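PDB 4AXH: Sec-alkylsulfatase, which catalyses the zinc-dependent, enantioselective hydrolysis of (R)-secondary alkyl sulfates with inversion of configuration, giving (S)-alcohols and sulfate. Local coordinates for residues H486-D491 and D496-Q501; A39-K44 and G475-A480. One frame throughout, in Å; residues are numbered along the deposited sequence.

Contact 1: residues H486-D491 and D496-Q501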
# COMPACT_ATOMS: atom_id res chain seq x y z
N HIS A 486 -5.09 -25.00 10.29
CA HIS A 486 -5.86 -24.86 11.53
C HIS A 486 -5.38 -25.84 12.58
O HIS A 486 -5.22 -25.45 13.73
CB HIS A 486 -7.37 -25.03 11.28
CG HIS A 486 -7.99 -23.83 10.63
ND1 HIS A 486 -8.31 -22.63 11.16
CD2 HIS A 486 -8.29 -23.82 9.29
CE1 HIS A 486 -8.83 -21.87 10.14
NE2 HIS A 486 -8.78 -22.62 9.04
N LEU A 487 -5.09 -27.09 12.18
CA LEU A 487 -4.62 -28.12 13.09
C LEU A 487 -3.20 -27.87 13.58
O LEU A 487 -3.00 -27.88 14.79
CB LEU A 487 -4.81 -29.55 12.56
CG LEU A 487 -4.67 -30.67 13.62
CD1 LEU A 487 -5.57 -30.43 14.83
CD2 LEU A 487 -5.00 -32.02 13.03
N VAL A 488 -2.25 -27.63 12.65
CA VAL A 488 -0.84 -27.36 12.96
C VAL A 488 -0.70 -26.16 13.92
O VAL A 488 0.09 -26.25 14.85
CB VAL A 488 0.06 -27.26 11.68
CG1 VAL A 488 1.46 -26.72 11.98
CG2 VAL A 488 0.15 -28.62 10.99
N PHE A 489 -1.50 -25.09 13.76
CA PHE A 489 -1.45 -23.95 14.67
C PHE A 489 -2.11 -24.22 16.03
O PHE A 489 -1.63 -23.70 17.04
CB PHE A 489 -1.95 -22.67 14.00
CG PHE A 489 -0.86 -21.98 13.22
CD1 PHE A 489 -0.46 -22.46 11.98
CD2 PHE A 489 -0.22 -20.86 13.73
CE1 PHE A 489 0.58 -21.84 11.27
CE2 PHE A 489 0.80 -20.22 13.02
CZ PHE A 489 1.19 -20.72 11.79
N ALA A 490 -3.17 -25.05 16.06
CA ALA A 490 -3.87 -25.44 17.28
C ALA A 490 -2.96 -26.33 18.14
O ALA A 490 -2.98 -26.23 19.36
CB ALA A 490 -5.15 -26.18 16.93
N ASP A 491 -2.16 -27.18 17.47
CA ASP A 491 -1.23 -28.13 18.09
C ASP A 491 -0.13 -28.48 17.09
O ASP A 491 -0.33 -29.38 16.27
CB ASP A 491 -1.98 -29.39 18.56
CG ASP A 491 -1.09 -30.50 19.08
OD1 ASP A 491 -0.61 -30.39 20.23
OD2 ASP A 491 -0.88 -31.49 18.35
N ASP A 496 1.14 -36.12 12.40
CA ASP A 496 0.30 -36.64 11.32
C ASP A 496 -0.28 -35.45 10.52
O ASP A 496 -0.23 -35.48 9.30
CB ASP A 496 -0.83 -37.55 11.87
CG ASP A 496 -0.38 -38.61 12.86
OD1 ASP A 496 0.43 -39.48 12.46
OD2 ASP A 496 -0.85 -38.59 14.02
N ALA A 497 -0.79 -34.40 11.22
CA ALA A 497 -1.32 -33.16 10.64
C ALA A 497 -0.26 -32.41 9.83
O ALA A 497 -0.56 -31.89 8.75
CB ALA A 497 -1.82 -32.25 11.74
N ARG A 498 0.97 -32.36 10.36
CA ARG A 498 2.13 -31.72 9.76
C ARG A 498 2.52 -32.41 8.46
O ARG A 498 2.68 -31.74 7.44
CB ARG A 498 3.32 -31.76 10.72
CG ARG A 498 3.19 -30.88 11.95
CD ARG A 498 4.35 -31.15 12.89
NE ARG A 498 5.59 -30.51 12.43
CZ ARG A 498 6.00 -29.31 12.83
NH1 ARG A 498 5.28 -28.61 13.70
NH2 ARG A 498 7.13 -28.80 12.36
N ALA A 499 2.66 -33.76 8.49
CA ALA A 499 3.07 -34.59 7.36
C ALA A 499 2.06 -34.50 6.22
O ALA A 499 2.46 -34.45 5.06
CB ALA A 499 3.24 -36.04 7.79
N LEU A 500 0.76 -34.45 6.57
CA LEU A 500 -0.35 -34.36 5.64
C LEU A 500 -0.37 -33.01 4.99
O LEU A 500 -0.34 -32.96 3.76
CB LEU A 500 -1.69 -34.68 6.33
CG LEU A 500 -2.29 -36.11 6.15
CD1 LEU A 500 -1.28 -37.15 5.67
CD2 LEU A 500 -2.98 -36.57 7.41
N GLN A 501 -0.32 -31.91 5.79
CA GLN A 501 -0.29 -30.56 5.24
C GLN A 501 0.93 -30.35 4.34
O GLN A 501 0.82 -29.68 3.31
CB GLN A 501 -0.39 -29.48 6.30
CG GLN A 501 -1.09 -28.22 5.76
CD GLN A 501 -0.62 -26.91 6.39
OE1 GLN A 501 0.22 -26.96 7.41
NE2 GLN A 501 -1.02 -25.83 5.95
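A497 faces both L487 and V488 across the helical hairpin formed by 486-491 and 496-501. It meets the leucine through its methyl group, CB lying 3.4 Å from L487 CD2. The leucine reaches it because CG stands anti to the backbone N (chi1 -165°), which carries the branch across to the alanine. V488 CG2 lies instead against the carbonyl carbon, 4.0 Å from A497 C, with A497 CB a little farther off. R498 follows, its CA only 6.2 Å from V488 CA, the shortest CA separation between the segments. Here the valine works through one branch: CG2 lies 3.9 Å from R498 CA and the same distance from R498 CG, so it packs on the backbone and on the root of the arginine. The rest of that side chain, bent at chi3 (77°), serves other partners: NH1 bonds to P492 O in the connecting turn, and NH2 forms a salt bridge with E660. One turn on from A497, Q501 brings OE1 to 3.9 Å from V488 CG2, a van der Waals approach, while its NE2 makes a weak hydrogen bond to V481 O. No hydrogen bond joins the segments; van der Waals packing carries the pairing, and every touching residue is buried. The segment axes approach to 9.1 Å with their directions 143° apart, so the consecutive helices 477-490 and 495-511 run roughly antiparallel here, consistent with the TPR-like character of the dimerisation region. L487 also packs on helices 447-457 and 461-474, whereas V488 and Q501 both touch L528 of helix 515-529.

Contact 2: residues A39-K44 and G475-A480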
# COMPACT_ATOMS: atom_id res chain seq x y z
N ALA A 39 -2.00 -39.28 -8.92
CA ALA A 39 -2.65 -39.57 -10.20
C ALA A 39 -3.22 -38.28 -10.81
O ALA A 39 -3.08 -38.04 -12.02
CB ALA A 39 -3.76 -40.58 -9.99
N ILE A 40 -3.81 -37.44 -9.94
CA ILE A 40 -4.49 -36.19 -10.26
C ILE A 40 -3.51 -35.11 -10.72
O ILE A 40 -3.75 -34.50 -11.77
CB ILE A 40 -5.38 -35.74 -9.07
CG1 ILE A 40 -6.29 -36.90 -8.57
CG2 ILE A 40 -6.21 -34.52 -9.44
CD1 ILE A 40 -5.62 -37.91 -7.42
N THR A 41 -2.41 -34.90 -9.96
CA THR A 41 -1.34 -33.95 -10.22
C THR A 41 -0.73 -34.26 -11.57
O THR A 41 -0.65 -33.36 -12.40
CB THR A 41 -0.31 -33.96 -9.05
OG1 THR A 41 -0.86 -33.27 -7.93
CG2 THR A 41 1.03 -33.34 -9.41
N ALA A 42 -0.35 -35.53 -11.81
CA ALA A 42 0.25 -35.95 -13.07
C ALA A 42 -0.68 -35.68 -14.28
O ALA A 42 -0.21 -35.23 -15.33
CB ALA A 42 0.66 -37.41 -13.00
N ALA A 43 -2.00 -35.93 -14.13
CA ALA A 43 -3.03 -35.68 -15.14
C ALA A 43 -3.16 -34.18 -15.41
O ALA A 43 -3.17 -33.77 -16.56
CB ALA A 43 -4.36 -36.25 -14.68
N LYS A 44 -3.25 -33.36 -14.34
CA LYS A 44 -3.35 -31.90 -14.38
C LYS A 44 -2.16 -31.26 -15.14
O LYS A 44 -2.37 -30.33 -15.92
CB LYS A 44 -3.46 -31.32 -12.97
CG LYS A 44 -4.25 -30.02 -12.91
CD LYS A 44 -3.83 -29.11 -11.74
CE LYS A 44 -4.59 -27.80 -11.70
NZ LYS A 44 -5.87 -27.92 -10.94
N GLY A 475 -8.13 -34.79 -4.45
CA GLY A 475 -7.21 -33.96 -5.22
C GLY A 475 -7.42 -32.48 -4.96
O GLY A 475 -6.91 -31.65 -5.71
N ASP A 476 -8.16 -32.15 -3.89
CA ASP A 476 -8.46 -30.79 -3.45
C ASP A 476 -7.45 -30.40 -2.38
O ASP A 476 -7.79 -30.18 -1.21
CB ASP A 476 -9.91 -30.71 -2.92
CG ASP A 476 -10.45 -29.34 -2.52
OD1 ASP A 476 -9.74 -28.33 -2.74
OD2 ASP A 476 -11.58 -29.29 -1.98
N TYR A 477 -6.17 -30.32 -2.80
CA TYR A 477 -5.00 -29.96 -1.96
C TYR A 477 -5.10 -28.55 -1.40
O TYR A 477 -4.54 -28.28 -0.34
CB TYR A 477 -3.69 -30.14 -2.73
CG TYR A 477 -3.52 -31.51 -3.33
CD1 TYR A 477 -3.36 -32.63 -2.52
CD2 TYR A 477 -3.59 -31.71 -4.70
CE1 TYR A 477 -3.25 -33.91 -3.06
CE2 TYR A 477 -3.45 -32.98 -5.26
CZ TYR A 477 -3.28 -34.08 -4.44
OH TYR A 477 -3.12 -35.34 -4.96
N ARG A 478 -5.84 -27.68 -2.07
CA ARG A 478 -6.07 -26.31 -1.67
C ARG A 478 -6.89 -26.29 -0.38
O ARG A 478 -6.54 -25.57 0.56
CB ARG A 478 -6.78 -25.56 -2.81
CG ARG A 478 -6.34 -24.12 -2.89
CD ARG A 478 -7.08 -23.42 -3.98
NE ARG A 478 -7.49 -22.08 -3.55
CZ ARG A 478 -8.15 -21.25 -4.33
NH1 ARG A 478 -8.48 -21.61 -5.57
NH2 ARG A 478 -8.50 -20.04 -3.89
N TRP A 479 -7.96 -27.11 -0.33
CA TRP A 479 -8.79 -27.19 0.87
C TRP A 479 -8.06 -27.96 1.96
O TRP A 479 -8.09 -27.53 3.11
CB TRP A 479 -10.18 -27.75 0.56
CG TRP A 479 -11.06 -27.89 1.77
CD1 TRP A 479 -11.53 -29.06 2.32
CD2 TRP A 479 -11.53 -26.84 2.63
NE1 TRP A 479 -12.26 -28.79 3.45
CE2 TRP A 479 -12.30 -27.44 3.66
CE3 TRP A 479 -11.40 -25.44 2.61
CZ2 TRP A 479 -12.93 -26.69 4.65
CZ3 TRP A 479 -12.01 -24.70 3.61
CH2 TRP A 479 -12.76 -25.33 4.62
N ALA A 480 -7.35 -29.03 1.59
CA ALA A 480 -6.53 -29.80 2.51
C ALA A 480 -5.58 -28.89 3.33
O ALA A 480 -5.59 -28.99 4.56
CB ALA A 480 -5.73 -30.84 1.76
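With T41 OG1 set beside its own backbone N (chi1 -75°) and Y477 CG likewise beside its N, the threonine hydroxyl and the tyrosine ring are brought together, the two side chains crossing roughly perpendicularly. The tyrosine follows a Schellman motif that ends helix 461-474: G475, with positive phi (95°), is its C-prime residue, and D476 N and G475 N turn back to A471 O and I472 O. T41 OG1 approaches Y477 CE2 obliquely, at 3.7 Å, in van der Waals contact; no hydrogen bond joins the two segments. The same oxygen is hydrogen-bonded to the side chains of Q507 and Q511 on helix 495-511. I40 adds looser van der Waals contact from the exposed side, its CG2 4.4 Å from G475 CA and its CD1 4.3 Å from Y477 OH. Y477 OH hydrogen-bonds to S38 OG, just before helix 39-48, tying the phenol to the start of the N-terminal helix. G475 C lies over one face of the same ring, 3.9 Å above its plane and offset toward the rim. D476 is the N-cap of helix 477-490: its OD1 accepts from W479 N at 3.2 Å, the amide approaching from above the carboxylate plane, 60° out of it.

In the fold
Helix 477-490 is shared by both contacts: contact 2 lies at its N-terminal start, contact 1 at its C-terminal end, with centres 19 Å apart and nearest atoms about 5 Å apart without touching. Both segments of contact 2 precede those of contact 1 in the sequence. Contact 1 bridges a short turn between consecutive helices, whereas contact 2 brings helix 39-48 across 430 intervening residues onto the dimerisation region. Helix 495-511 lies against both. Each end of helix 477-490 also lies by the second subunit, where H486 NE2 bonds to its Y454 OH and R478 makes a cation-pi contact with its F445, consistent with this region's part in the homodimer.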